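Local coordinates for probable glutamine-binding lipoprotein GlnH (GLNBP) (Mycobacterium tuberculosis, PDB 6H20), which binds amino acids such as asparagine as an extracellular solute-binding lipoprotein, and probably senses aspartate to regulate protein kinase G and glutamate metabolism, at residues 32-36 and 37-41; 45-48 and 49-52; 84-87 and 88-92; 247-250 and 251-255; 255-259 and 260-264. All coordinates share one frame; numbering follows the deposited sequence.

All five contacts are local, made along or at the ends of helices, and all lie away from the asparagine pocket. Interactions 1 and 2 are surface contacts on two successive short helices, linked where R48 NH1 meets D41 O; interaction 1 rests on a capping box, interaction 2 on the backbone bonds of a helix end with an arginine laid over it. Interaction 4, midway along helix 244-259, is buried and largely apolar. Interactions 3 and 5 are partly buried helix ends; these and interaction 2 have a glycine with positive phi just after the helix. R256 of interaction 5 forms salt bridges with interaction 3, and interactions 4 and 5 overlap at E255.

Interaction 1: 32-36 and 37-41; sequences RPFAT and KAEAD
E39 reaches back from the first turn of helix 37-43 to the backbone of T36. Its CB packs 3.7 Å from F34 CD1 and also approaches T36 OG1. The next atom, CG, passes 3.2 Å from T36 OG1. Beyond it the chain runs extended, and CD carries OE1 to the amide of T36: T36 N donates to E39 OE1 at 3.0 Å with an N-H...O angle of 155°, arriving from above the carboxylate plane rather than within it. A35 N adds a weak bond to the same oxygen. The return bond completes a capping box: E39 N donates to T36 OG1 at 3.1 Å, with T36 as N-cap residue. A chi1 of 79° sets OG1 between T36's own backbone N and carbonyl carbon, facing the helix start. A40 N closes the first turn on T36 O at 3.2 Å. The F34 ring carries E39 O over the centre of one face, its plane turned 49° from the E39 carboxylate, and approaches A40 CB with CD2 at 4.1 Å. The ring also touches R248 of helix 244-259, while A40 packs on F249 there.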
loop_
_atom_site.group_PDB
_atom_site.type_symbol
_atom_site.label_atom_id
_atom_site.label_comp_id
_atom_site.label_asym_id
_atom_site.label_seq_id
_atom_site.Cartn_x
_atom_site.Cartn_y
_atom_site.Cartn_z
ATOM N N ARG A 32 12.086 -2.750 17.924
ATOM C CA ARG A 32 11.758 -4.019 18.548
ATOM C C ARG A 32 10.492 -3.880 19.395
ATOM O O ARG A 32 10.284 -2.851 20.043
ATOM C CB ARG A 32 12.939 -4.420 19.434
ATOM C CG ARG A 32 12.869 -5.796 20.007
ATOM C CD ARG A 32 14.218 -6.130 20.663
ATOM N NE ARG A 32 15.283 -6.222 19.668
ATOM C CZ ARG A 32 15.529 -7.310 18.942
ATOM N NH1 ARG A 32 14.789 -8.399 19.105
ATOM N NH2 ARG A 32 16.513 -7.311 18.055
ATOM N N PRO A 33 9.619 -4.882 19.404
ATOM C CA PRO A 33 8.423 -4.818 20.253
ATOM C C PRO A 33 8.780 -4.776 21.733
ATOM O O PRO A 33 9.891 -5.109 22.145
ATOM C CB PRO A 33 7.685 -6.115 19.919
ATOM C CG PRO A 33 8.250 -6.533 18.578
ATOM C CD PRO A 33 9.662 -6.104 18.578
ATOM N N PHE A 34 7.796 -4.380 22.541
ATOM C CA PHE A 34 7.978 -4.389 23.986
ATOM C C PHE A 34 8.089 -5.818 24.498
ATOM O O PHE A 34 7.451 -6.740 23.982
ATOM C CB PHE A 34 6.778 -3.739 24.662
ATOM C CG PHE A 34 6.655 -2.266 24.399
ATOM C CD1 PHE A 34 7.514 -1.365 25.007
ATOM C CD2 PHE A 34 5.673 -1.786 23.552
ATOM C CE1 PHE A 34 7.397 -0.003 24.776
ATOM C CE2 PHE A 34 5.551 -0.418 23.313
ATOM C CZ PHE A 34 6.418 0.465 23.933
ATOM N N ALA A 35 8.865 -5.985 25.564
ATOM C CA ALA A 35 9.051 -7.312 26.145
ATOM C C ALA A 35 7.870 -7.747 27.000
ATOM O O ALA A 35 7.582 -8.947 27.071
ATOM C CB ALA A 35 10.318 -7.332 26.998
ATOM N N THR A 36 7.197 -6.814 27.675
ATOM C CA THR A 36 6.109 -7.162 28.581
ATOM C C THR A 36 4.761 -6.677 28.060
ATOM O O THR A 36 4.659 -5.652 27.369
ATOM C CB THR A 36 6.347 -6.603 29.987
ATOM O OG1 THR A 36 6.010 -5.210 30.022
ATOM C CG2 THR A 36 7.791 -6.783 30.402
ATOM N N LYS A 37 3.716 -7.440 28.391
ATOM C CA LYS A 37 2.369 -7.037 28.001
ATOM C C LYS A 37 2.007 -5.687 28.607
ATOM O O LYS A 37 1.367 -4.854 27.949
ATOM C CB LYS A 37 1.370 -8.120 28.413
ATOM C CG LYS A 37 -0.084 -7.816 28.041
ATOM C CD LYS A 37 -0.998 -8.959 28.461
ATOM C CE LYS A 37 -2.417 -8.745 27.966
ATOM N NZ LYS A 37 -2.905 -7.416 28.391
ATOM N N ALA A 38 2.436 -5.432 29.847
ATOM C CA ALA A 38 2.082 -4.179 30.507
ATOM C C ALA A 38 2.673 -2.971 29.786
ATOM O O ALA A 38 1.997 -1.944 29.630
ATOM C CB ALA A 38 2.499 -4.210 31.978
ATOM N N GLU A 39 3.934 -3.072 29.348
ATOM C CA GLU A 39 4.552 -2.013 28.549
ATOM C C GLU A 39 3.742 -1.741 27.285
ATOM O O GLU A 39 3.496 -0.582 26.921
ATOM C CB GLU A 39 5.987 -2.419 28.159
ATOM C CG GLU A 39 7.049 -2.295 29.262
ATOM C CD GLU A 39 8.332 -3.088 28.971
ATOM O OE1 GLU A 39 8.319 -4.024 28.140
ATOM O OE2 GLU A 39 9.374 -2.806 29.615
ATOM N N ALA A 40 3.328 -2.806 26.592
ATOM C CA ALA A 40 2.568 -2.637 25.357
ATOM C C ALA A 40 1.224 -1.980 25.632
ATOM O O ALA A 40 0.824 -1.037 24.933
ATOM C CB ALA A 40 2.393 -3.996 24.680
ATOM N N ASP A 41 0.527 -2.434 26.676
ATOM C CA ASP A 41 -0.774 -1.847 26.979
ATOM C C ASP A 41 -0.646 -0.375 27.338
ATOM O O ASP A 41 -1.517 0.434 26.989
ATOM C CB ASP A 41 -1.466 -2.626 28.093
ATOM C CG ASP A 41 -1.974 -3.969 27.627
ATOM O OD1 ASP A 41 -2.308 -4.110 26.424
ATOM O OD2 ASP A 41 -2.041 -4.889 28.470
#

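Interaction 2: 45-48 and 49-52; sequences ADIR and ARGR
R50 lays its guanidinium over D46 O in the last turn of helix 45-50, whose end is marked by G51, the first residue to leave helical angles, with a phi of 87°. The carbonyls of this turn are satisfied unevenly. A45 O accepts from A49 N at 2.9 Å, and D46 O from R50 N at 3.1 Å, both ordinary i to i+4 bonds. Within this turn I47 O receives weak bonds from R50 N and G51 N. The stronger bond of G51 N goes instead to R48 O at 3.0 Å, a tightened i to i+3 turn in which the donor stands well above the carbonyl plane.

With chi1 at -75° and a bend at chi3, the R50 side chain folds back across the backbone. D46 O lies 3.7 Å from the guanidinium plane of R50, over the centre of one face, and R50 NH2 approaches I47 CG1 at 3.6 Å. R50 NH2 has its polar partner in D116, through a salt bridge, and R48, whose guanidinium turns one face to A45 CA, donates through NH1 to D41 O of the preceding helix. I47 packs on I89 and F90 of helix 77-90. Past the glycine, R52 binds E97 in a salt bridge, and R52 NH1 donates to R50 O at 2.9 Å, with the oxygen close to the R52 guanidinium plane.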
loop_
_atom_site.group_PDB
_atom_site.type_symbol
_atom_site.label_atom_id
_atom_site.label_comp_id
_atom_site.label_asym_id
_atom_site.label_seq_id
_atom_site.Cartn_x
_atom_site.Cartn_y
_atom_site.Cartn_z
ATOM N N ALA A 45 -2.602 3.285 25.607
ATOM C CA ALA A 45 -3.645 3.651 26.565
ATOM C C ALA A 45 -4.517 4.778 26.037
ATOM O O ALA A 45 -5.721 4.824 26.315
ATOM C CB ALA A 45 -3.021 4.038 27.910
ATOM N N ASP A 46 -3.927 5.700 25.274
ATOM C CA ASP A 46 -4.706 6.803 24.724
ATOM C C ASP A 46 -5.681 6.311 23.666
ATOM O O ASP A 46 -6.825 6.785 23.595
ATOM C CB ASP A 46 -3.775 7.872 24.155
ATOM C CG ASP A 46 -3.022 8.624 25.239
ATOM O OD1 ASP A 46 -3.439 8.555 26.418
ATOM O OD2 ASP A 46 -2.018 9.293 24.912
ATOM N N ILE A 47 -5.247 5.366 22.831
ATOM C CA ILE A 47 -6.144 4.777 21.843
ATOM C C ILE A 47 -7.278 4.047 22.545
ATOM O O ILE A 47 -8.457 4.217 22.212
ATOM C CB ILE A 47 -5.364 3.841 20.905
ATOM C CG1 ILE A 47 -4.412 4.651 20.018
ATOM C CG2 ILE A 47 -6.324 3.014 20.063
ATOM C CD1 ILE A 47 -3.367 3.804 19.306
ATOM N N ARG A 48 -6.932 3.237 23.545
ATOM C CA ARG A 48 -7.939 2.487 24.281
ATOM C C ARG A 48 -8.965 3.417 24.915
ATOM O O ARG A 48 -10.170 3.136 24.884
ATOM C CB ARG A 48 -7.247 1.635 25.347
ATOM C CG ARG A 48 -7.949 0.330 25.654
ATOM C CD ARG A 48 -7.072 -0.565 26.514
ATOM N NE ARG A 48 -6.472 0.168 27.628
ATOM C CZ ARG A 48 -5.162 0.332 27.800
ATOM N NH1 ARG A 48 -4.301 -0.180 26.925
ATOM N NH2 ARG A 48 -4.711 1.016 28.848
ATOM N N ALA A 49 -8.511 4.546 25.472
ATOM C CA ALA A 49 -9.429 5.498 26.087
ATOM C C ALA A 49 -10.323 6.168 25.057
ATOM O O ALA A 49 -11.446 6.574 25.383
ATOM C CB ALA A 49 -8.654 6.552 26.876
ATOM N N ARG A 50 -9.844 6.317 23.821
ATOM C CA ARG A 50 -10.686 6.867 22.764
ATOM C C ARG A 50 -11.715 5.865 22.262
ATOM O O ARG A 50 -12.626 6.259 21.524
ATOM C CB ARG A 50 -9.846 7.394 21.597
ATOM C CG ARG A 50 -9.150 8.721 21.875
ATOM C CD ARG A 50 -8.581 9.337 20.604
ATOM N NE ARG A 50 -7.394 8.623 20.130
ATOM C CZ ARG A 50 -6.159 8.858 20.561
ATOM N NH1 ARG A 50 -5.937 9.793 21.476
ATOM N NH2 ARG A 50 -5.139 8.160 20.075
ATOM N N GLY A 51 -11.594 4.593 22.647
ATOM C CA GLY A 51 -12.614 3.603 22.384
ATOM C C GLY A 51 -12.498 2.908 21.049
ATOM O O GLY A 51 -13.222 1.930 20.813
ATOM N N ARG A 52 -11.616 3.375 20.172
ATOM C CA ARG A 52 -11.444 2.745 18.871
ATOM C C ARG A 52 -10.118 3.183 18.274
ATOM O O ARG A 52 -9.597 4.259 18.596
ATOM C CB ARG A 52 -12.592 3.082 17.904
ATOM C CG ARG A 52 -12.484 4.456 17.243
ATOM C CD ARG A 52 -12.787 5.592 18.217
ATOM N NE ARG A 52 -13.080 6.836 17.508
ATOM C CZ ARG A 52 -13.100 8.036 18.084
ATOM N NH1 ARG A 52 -12.844 8.151 19.383
ATOM N NH2 ARG A 52 -13.377 9.116 17.365
#

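Interaction 3: 84-87 and 88-92; sequences EVAR and DIFGV
Helix 77-90 ends with D88 N, I89 N and F90 N bonded four residues back to E84 O, V85 O and A86 O, and with the N of G91, the first residue to leave helical angles (phi 97°), reaching R87 O at 2.7 Å. R87 links E84, nearly one turn back, to G91 past the helix end. Its chain leaves trans to the backbone N (chi1 -169°) and bends at chi3, presenting the guanidinium side-on to E84: R87 NE meets OE1 of E84 at 2.9 Å, and R87 NH2 meets OE2 of E84 at 2.9 Å and 174°. Both carboxylate oxygens are met on their syn sides. The remaining nitrogen, R87 NH1, donates to a water that donates in turn to G91 O, bridging the side chain to the residue just past the helix. On another side of the helix, V85 and I89 run side by side, CG1 of V85 4.1 Å from CD1 of I89, and both pack on L53. The F90 ring turns its edge to A86 O, 3.5 Å from F90 CD2. E84 OE1 also pairs with R256. With two arginines sharing E84, its carboxylate is probably kept ionised and its rotation fixed.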
loop_
_atom_site.group_PDB
_atom_site.type_symbol
_atom_site.label_atom_id
_atom_site.label_comp_id
_atom_site.label_asym_id
_atom_site.label_seq_id
_atom_site.Cartn_x
_atom_site.Cartn_y
_atom_site.Cartn_z
ATOM N N GLU A 84 -6.214 -6.625 13.176
ATOM C CA GLU A 84 -5.385 -7.388 14.109
ATOM C C GLU A 84 -4.703 -6.478 15.126
ATOM O O GLU A 84 -4.547 -6.859 16.296
ATOM C CB GLU A 84 -4.370 -8.237 13.346
ATOM C CG GLU A 84 -5.003 -9.348 12.516
ATOM C CD GLU A 84 -5.870 -10.280 13.332
ATOM O OE1 GLU A 84 -5.477 -10.605 14.480
ATOM O OE2 GLU A 84 -6.949 -10.682 12.839
ATOM N N VAL A 85 -4.301 -5.271 14.709
ATOM C CA VAL A 85 -3.824 -4.279 15.670
ATOM C C VAL A 85 -4.922 -3.953 16.672
ATOM O O VAL A 85 -4.697 -3.939 17.887
ATOM C CB VAL A 85 -3.324 -3.018 14.946
ATOM C CG1 VAL A 85 -2.858 -1.966 15.962
ATOM C CG2 VAL A 85 -2.209 -3.383 13.984
ATOM N N ALA A 86 -6.134 -3.705 16.178
ATOM C CA ALA A 86 -7.243 -3.410 17.080
ATOM C C ALA A 86 -7.521 -4.579 18.014
ATOM O O ALA A 86 -7.852 -4.380 19.190
ATOM C CB ALA A 86 -8.492 -3.050 16.271
ATOM N N ARG A 87 -7.398 -5.812 17.512
ATOM C CA ARG A 87 -7.574 -6.970 18.385
ATOM C C ARG A 87 -6.587 -6.933 19.546
ATOM O O ARG A 87 -6.951 -7.218 20.694
ATOM C CB ARG A 87 -7.412 -8.267 17.597
ATOM C CG ARG A 87 -7.848 -9.505 18.380
ATOM C CD ARG A 87 -7.266 -10.794 17.789
ATOM N NE ARG A 87 -7.617 -10.978 16.377
ATOM C CZ ARG A 87 -8.774 -11.477 15.946
ATOM N NH1 ARG A 87 -9.714 -11.835 16.813
ATOM N NH2 ARG A 87 -8.995 -11.616 14.642
ATOM N N ASP A 88 -5.330 -6.581 19.264
ATOM C CA ASP A 88 -4.323 -6.519 20.322
ATOM C C ASP A 88 -4.624 -5.402 21.321
ATOM O O ASP A 88 -4.295 -5.531 22.509
ATOM C CB ASP A 88 -2.932 -6.323 19.719
ATOM C CG ASP A 88 -2.335 -7.608 19.164
ATOM O OD1 ASP A 88 -3.033 -8.633 19.128
ATOM O OD2 ASP A 88 -1.153 -7.573 18.775
ATOM N N ILE A 89 -5.243 -4.306 20.876
ATOM C CA ILE A 89 -5.544 -3.202 21.788
ATOM C C ILE A 89 -6.774 -3.513 22.624
ATOM O O ILE A 89 -6.773 -3.331 23.852
ATOM C CB ILE A 89 -5.710 -1.874 21.022
ATOM C CG1 ILE A 89 -4.425 -1.512 20.274
ATOM C CG2 ILE A 89 -6.128 -0.744 21.975
ATOM C CD1 ILE A 89 -4.555 -0.303 19.346
ATOM N N PHE A 90 -7.839 -3.976 21.977
ATOM C CA PHE A 90 -9.158 -4.052 22.585
ATOM C C PHE A 90 -9.620 -5.460 22.916
ATOM O O PHE A 90 -10.608 -5.605 23.649
ATOM C CB PHE A 90 -10.196 -3.409 21.656
ATOM C CG PHE A 90 -9.998 -1.938 21.470
ATOM C CD1 PHE A 90 -10.427 -1.045 22.437
ATOM C CD2 PHE A 90 -9.369 -1.446 20.343
ATOM C CE1 PHE A 90 -10.246 0.311 22.276
ATOM C CE2 PHE A 90 -9.191 -0.077 20.177
ATOM C CZ PHE A 90 -9.626 0.798 21.154
ATOM N N GLY A 91 -8.960 -6.490 22.400
ATOM C CA GLY A 91 -9.375 -7.858 22.598
ATOM C C GLY A 91 -10.189 -8.428 21.455
ATOM O O GLY A 91 -10.203 -9.652 21.275
ATOM N N VAL A 92 -10.867 -7.574 20.693
ATOM C CA VAL A 92 -11.568 -7.975 19.469
ATOM C C VAL A 92 -11.287 -6.950 18.386
ATOM O O VAL A 92 -10.988 -5.781 18.667
ATOM C CB VAL A 92 -13.094 -8.086 19.692
ATOM C CG1 VAL A 92 -13.406 -9.129 20.756
ATOM C CG2 VAL A 92 -13.678 -6.739 20.084
HETATM O O HOH W 1 -10.201 -11.771 19.580
#

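Interaction 4: 247-250 and 251-255; sequences VRFV and NGTLE
V247 and N251 lie alongside each other, one turn apart and pointing the same way, with V247 CG1 3.7 Å from N251 ND2. The amide sits beside V247 O without a side-chain bond to it; the backbone supplies the link, N251 N donating to V247 O at 2.9 Å. The N251 amide spends its polar atoms outside the helix, OD1 on T136 N and ND2 on L31 O and S30 OG. F249 and T253 meet at a slant, F249 CE1 3.9 Å from T253 OG1. F249's chi1 of -172° swings its ring outward from the helix, whereas T253 OG1 stands trans to its carbonyl carbon (chi1 -57°) and bonds D88 OD2. V250 and L254 make the third pairing, a looser apolar contact of V250 CG1 with L254 CD1 at 4.3 Å, and L254 N bonds V250 O at 2.9 Å. The bonds G252 N to R248 O (3.0 Å) and T253 N to F249 O complete an uninterrupted alpha-helical ladder. In the fold the helix packs against strand 232-240 and helix 77-90: V247 and V250 rest on I239 of the strand, V250 also on V237, while F249 packs on D88 and I89, and T253 on E84 and V85, of helix 77-90.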
loop_
_atom_site.group_PDB
_atom_site.type_symbol
_atom_site.label_atom_id
_atom_site.label_comp_id
_atom_site.label_asym_id
_atom_site.label_seq_id
_atom_site.Cartn_x
_atom_site.Cartn_y
_atom_site.Cartn_z
ATOM N N VAL A 247 4.846 2.200 17.249
ATOM C CA VAL A 247 5.655 1.371 16.352
ATOM C C VAL A 247 5.963 0.029 17.006
ATOM O O VAL A 247 5.764 -1.037 16.405
ATOM C CB VAL A 247 6.948 2.104 15.950
ATOM C CG1 VAL A 247 7.821 1.188 15.081
ATOM C CG2 VAL A 247 6.626 3.408 15.237
ATOM N N ARG A 248 6.479 0.063 18.245
ATOM C CA ARG A 248 6.778 -1.187 18.940
ATOM C C ARG A 248 5.525 -2.030 19.123
ATOM O O ARG A 248 5.569 -3.251 18.954
ATOM C CB ARG A 248 7.453 -0.914 20.286
ATOM C CG ARG A 248 8.742 -0.139 20.162
ATOM C CD ARG A 248 9.412 -0.026 21.528
ATOM N NE ARG A 248 10.567 0.868 21.506
ATOM C CZ ARG A 248 11.788 0.499 21.128
ATOM N NH1 ARG A 248 12.015 -0.749 20.730
ATOM N NH2 ARG A 248 12.782 1.383 21.137
ATOM N N PHE A 249 4.396 -1.396 19.463
ATOM C CA PHE A 249 3.155 -2.141 19.650
ATOM C C PHE A 249 2.746 -2.851 18.364
ATOM O O PHE A 249 2.463 -4.059 18.373
ATOM C CB PHE A 249 2.027 -1.211 20.129
ATOM C CG PHE A 249 0.780 -1.948 20.524
ATOM C CD1 PHE A 249 -0.142 -2.369 19.556
ATOM C CD2 PHE A 249 0.550 -2.272 21.857
ATOM C CE1 PHE A 249 -1.273 -3.078 19.921
ATOM C CE2 PHE A 249 -0.571 -2.975 22.227
ATOM C CZ PHE A 249 -1.484 -3.385 21.262
ATOM N N VAL A 250 2.690 -2.113 17.249
ATOM C CA VAL A 250 2.304 -2.722 15.974
ATOM C C VAL A 250 3.284 -3.818 15.581
ATOM O O VAL A 250 2.890 -4.865 15.057
ATOM C CB VAL A 250 2.178 -1.642 14.882
ATOM C CG1 VAL A 250 1.946 -2.280 13.520
ATOM C CG2 VAL A 250 1.026 -0.685 15.220
ATOM N N ASN A 251 4.570 -3.620 15.852
ATOM C CA ASN A 251 5.515 -4.680 15.524
ATOM C C ASN A 251 5.254 -5.929 16.351
ATOM O O ASN A 251 5.488 -7.046 15.870
ATOM C CB ASN A 251 6.952 -4.172 15.661
ATOM C CG ASN A 251 7.316 -3.223 14.537
ATOM O OD1 ASN A 251 6.641 -3.210 13.501
ATOM N ND2 ASN A 251 8.382 -2.452 14.708
ATOM N N GLY A 252 4.759 -5.762 17.584
ATOM C CA GLY A 252 4.303 -6.908 18.349
ATOM C C GLY A 252 3.145 -7.631 17.678
ATOM O O GLY A 252 3.135 -8.867 17.598
ATOM N N THR A 253 2.155 -6.874 17.184
ATOM C CA THR A 253 1.057 -7.485 16.438
ATOM C C THR A 253 1.580 -8.248 15.234
ATOM O O THR A 253 1.128 -9.367 14.950
ATOM C CB THR A 253 0.062 -6.417 15.962
ATOM O OG1 THR A 253 -0.433 -5.685 17.092
ATOM C CG2 THR A 253 -1.116 -7.081 15.252
ATOM N N LEU A 254 2.524 -7.653 14.502
ATOM C CA LEU A 254 3.026 -8.336 13.317
ATOM C C LEU A 254 3.778 -9.613 13.685
ATOM O O LEU A 254 3.635 -10.629 13.001
ATOM C CB LEU A 254 3.875 -7.390 12.468
ATOM C CG LEU A 254 3.066 -6.210 11.917
ATOM C CD1 LEU A 254 3.929 -5.271 11.075
ATOM C CD2 LEU A 254 1.831 -6.682 11.116
ATOM N N GLU A 255 4.573 -9.594 14.762
ATOM C CA GLU A 255 5.181 -10.840 15.235
ATOM C C GLU A 255 4.116 -11.879 15.556
ATOM O O GLU A 255 4.248 -13.058 15.189
ATOM C CB GLU A 255 6.035 -10.594 16.483
ATOM C CG GLU A 255 7.353 -9.859 16.236
ATOM C CD GLU A 255 8.443 -10.762 15.682
ATOM O OE1 GLU A 255 8.257 -12.005 15.645
ATOM O OE2 GLU A 255 9.499 -10.224 15.295
#

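Interaction 5: 255-259 and 260-264; sequences ERIRN and DGTWN
R256 and D260 form a salt bridge: R256 NH1 donates to D260 OD2 at 2.9 Å, on the syn side and close to the guanidinium plane, although the guanidinium and carboxylate planes stand 56° apart. A water joins R256 NH1 to T262 OG1 at the same edge.

Hydrogen bonds bring the chain round from helix 244-259 to helix 262-270. D260 N donates to R256 O at 2.9 Å, and W263 N meets I257 O at 3.0 Å and 164°, spanning the glycine at 261, whose phi is positive. With chi1 at 77°, D260 turns OD1 toward the new helix, where it accepts from T262 N at 2.9 Å, an Asx turn, and from T262 OG1 at 2.7 Å, both from one face of its carboxylate. Separate waters link I257 O to N264 N and R258 O, more weakly, to G261 N.

The apolar contacts are made by I257. I257 CB lies 3.7 Å from T262 CB, and I257 CD1 comes to the edge of the W263 ring, the two side chains crossing at about a right angle. W263 NE1 bonds Y138 O.

The R256 guanidinium sits among three carboxylates, those of D260, E84 and D88. That setting should stabilise its positive charge and keep D260 ionised, and the aspartate of the Asx turn leading into helix 262-270 is thereby also tied to helix 244-259.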
loop_
_atom_site.group_PDB
_atom_site.type_symbol
_atom_site.label_atom_id
_atom_site.label_comp_id
_atom_site.label_asym_id
_atom_site.label_seq_id
_atom_site.Cartn_x
_atom_site.Cartn_y
_atom_site.Cartn_z
ATOM N N GLU A 255 4.573 -9.594 14.762
ATOM C CA GLU A 255 5.181 -10.840 15.235
ATOM C C GLU A 255 4.116 -11.879 15.556
ATOM O O GLU A 255 4.248 -13.058 15.189
ATOM C CB GLU A 255 6.035 -10.594 16.483
ATOM C CG GLU A 255 7.353 -9.859 16.236
ATOM C CD GLU A 255 8.443 -10.762 15.682
ATOM O OE1 GLU A 255 8.257 -12.005 15.645
ATOM O OE2 GLU A 255 9.499 -10.224 15.295
ATOM N N ARG A 256 3.041 -11.465 16.232
ATOM C CA ARG A 256 1.975 -12.416 16.532
ATOM C C ARG A 256 1.405 -13.036 15.264
ATOM O O ARG A 256 1.324 -14.264 15.154
ATOM C CB ARG A 256 0.859 -11.770 17.346
ATOM C CG ARG A 256 -0.203 -12.801 17.684
ATOM C CD ARG A 256 -1.324 -12.222 18.505
ATOM N NE ARG A 256 -2.040 -11.098 17.893
ATOM C CZ ARG A 256 -2.972 -11.216 16.946
ATOM N NH1 ARG A 256 -3.279 -12.409 16.443
ATOM N NH2 ARG A 256 -3.597 -10.133 16.493
ATOM N N ILE A 257 1.004 -12.210 14.295
ATOM C CA ILE A 257 0.293 -12.771 13.143
ATOM C C ILE A 257 1.220 -13.548 12.213
ATOM O O ILE A 257 0.776 -14.478 11.527
ATOM C CB ILE A 257 -0.563 -11.723 12.404
ATOM C CG1 ILE A 257 0.310 -10.676 11.709
ATOM C CG2 ILE A 257 -1.572 -11.099 13.351
ATOM C CD1 ILE A 257 -0.499 -9.765 10.737
ATOM N N ARG A 258 2.510 -13.194 12.154
ATOM C CA ARG A 258 3.421 -14.002 11.342
ATOM C C ARG A 258 3.580 -15.406 11.902
ATOM O O ARG A 258 3.855 -16.345 11.145
ATOM C CB ARG A 258 4.801 -13.358 11.243
ATOM C CG ARG A 258 4.832 -12.065 10.452
ATOM C CD ARG A 258 6.271 -11.688 10.160
ATOM N NE ARG A 258 6.422 -10.299 9.743
ATOM C CZ ARG A 258 6.636 -9.277 10.574
ATOM N NH1 ARG A 258 6.711 -9.469 11.893
ATOM N NH2 ARG A 258 6.773 -8.053 10.087
ATOM N N ASN A 259 3.405 -15.573 13.212
ATOM C CA ASN A 259 3.727 -16.828 13.876
ATOM C C ASN A 259 2.512 -17.630 14.319
ATOM O O ASN A 259 2.652 -18.825 14.604
ATOM C CB ASN A 259 4.620 -16.540 15.088
ATOM C CG ASN A 259 6.022 -16.246 14.679
ATOM O OD1 ASN A 259 6.779 -17.167 14.347
ATOM N ND2 ASN A 259 6.387 -14.976 14.654
ATOM N N ASP A 260 1.331 -17.022 14.396
ATOM C CA ASP A 260 0.162 -17.727 14.898
ATOM C C ASP A 260 -0.769 -18.199 13.792
ATOM O O ASP A 260 -1.877 -18.653 14.084
ATOM C CB ASP A 260 -0.574 -16.919 15.977
ATOM C CG ASP A 260 -1.430 -15.780 15.424
ATOM O OD1 ASP A 260 -1.492 -15.554 14.184
ATOM O OD2 ASP A 260 -2.076 -15.089 16.252
ATOM N N GLY A 261 -0.346 -18.087 12.532
ATOM C CA GLY A 261 -1.142 -18.527 11.409
ATOM C C GLY A 261 -2.035 -17.462 10.808
ATOM O O GLY A 261 -2.601 -17.689 9.728
ATOM N N THR A 262 -2.180 -16.302 11.459
ATOM C CA THR A 262 -3.128 -15.299 10.974
ATOM C C THR A 262 -2.677 -14.691 9.653
ATOM O O THR A 262 -3.493 -14.502 8.743
ATOM C CB THR A 262 -3.313 -14.196 12.018
ATOM O OG1 THR A 262 -3.847 -14.757 13.221
ATOM C CG2 THR A 262 -4.283 -13.140 11.506
ATOM N N TRP A 263 -1.386 -14.387 9.522
ATOM C CA TRP A 263 -0.896 -13.822 8.268
ATOM C C TRP A 263 -1.165 -14.774 7.109
ATOM O O TRP A 263 -1.664 -14.363 6.054
ATOM C CB TRP A 263 0.595 -13.504 8.388
ATOM C CG TRP A 263 1.120 -12.667 7.273
ATOM C CD1 TRP A 263 1.261 -11.314 7.274
ATOM C CD2 TRP A 263 1.571 -13.121 5.987
ATOM N NE1 TRP A 263 1.776 -10.888 6.075
ATOM C CE2 TRP A 263 1.980 -11.972 5.266
ATOM C CE3 TRP A 263 1.687 -14.378 5.381
ATOM C CZ2 TRP A 263 2.482 -12.044 3.969
ATOM C CZ3 TRP A 263 2.189 -14.443 4.084
ATOM C CH2 TRP A 263 2.580 -13.279 3.400
ATOM N N ASN A 264 -0.861 -16.059 7.300
ATOM C CA ASN A 264 -1.126 -17.041 6.249
ATOM C C ASN A 264 -2.607 -17.072 5.883
ATOM O O ASN A 264 -2.971 -17.143 4.698
ATOM C CB ASN A 264 -0.668 -18.419 6.725
ATOM C CG ASN A 264 -0.880 -19.489 5.684
ATOM O OD1 ASN A 264 -0.108 -19.604 4.728
ATOM N ND2 ASN A 264 -1.941 -20.270 5.850
HETATM O O HOH W 2 -5.714 -13.360 14.798
HETATM O O HOH W 3 0.852 -16.750 9.682
HETATM O O HOH W 4 2.282 -18.606 11.416
#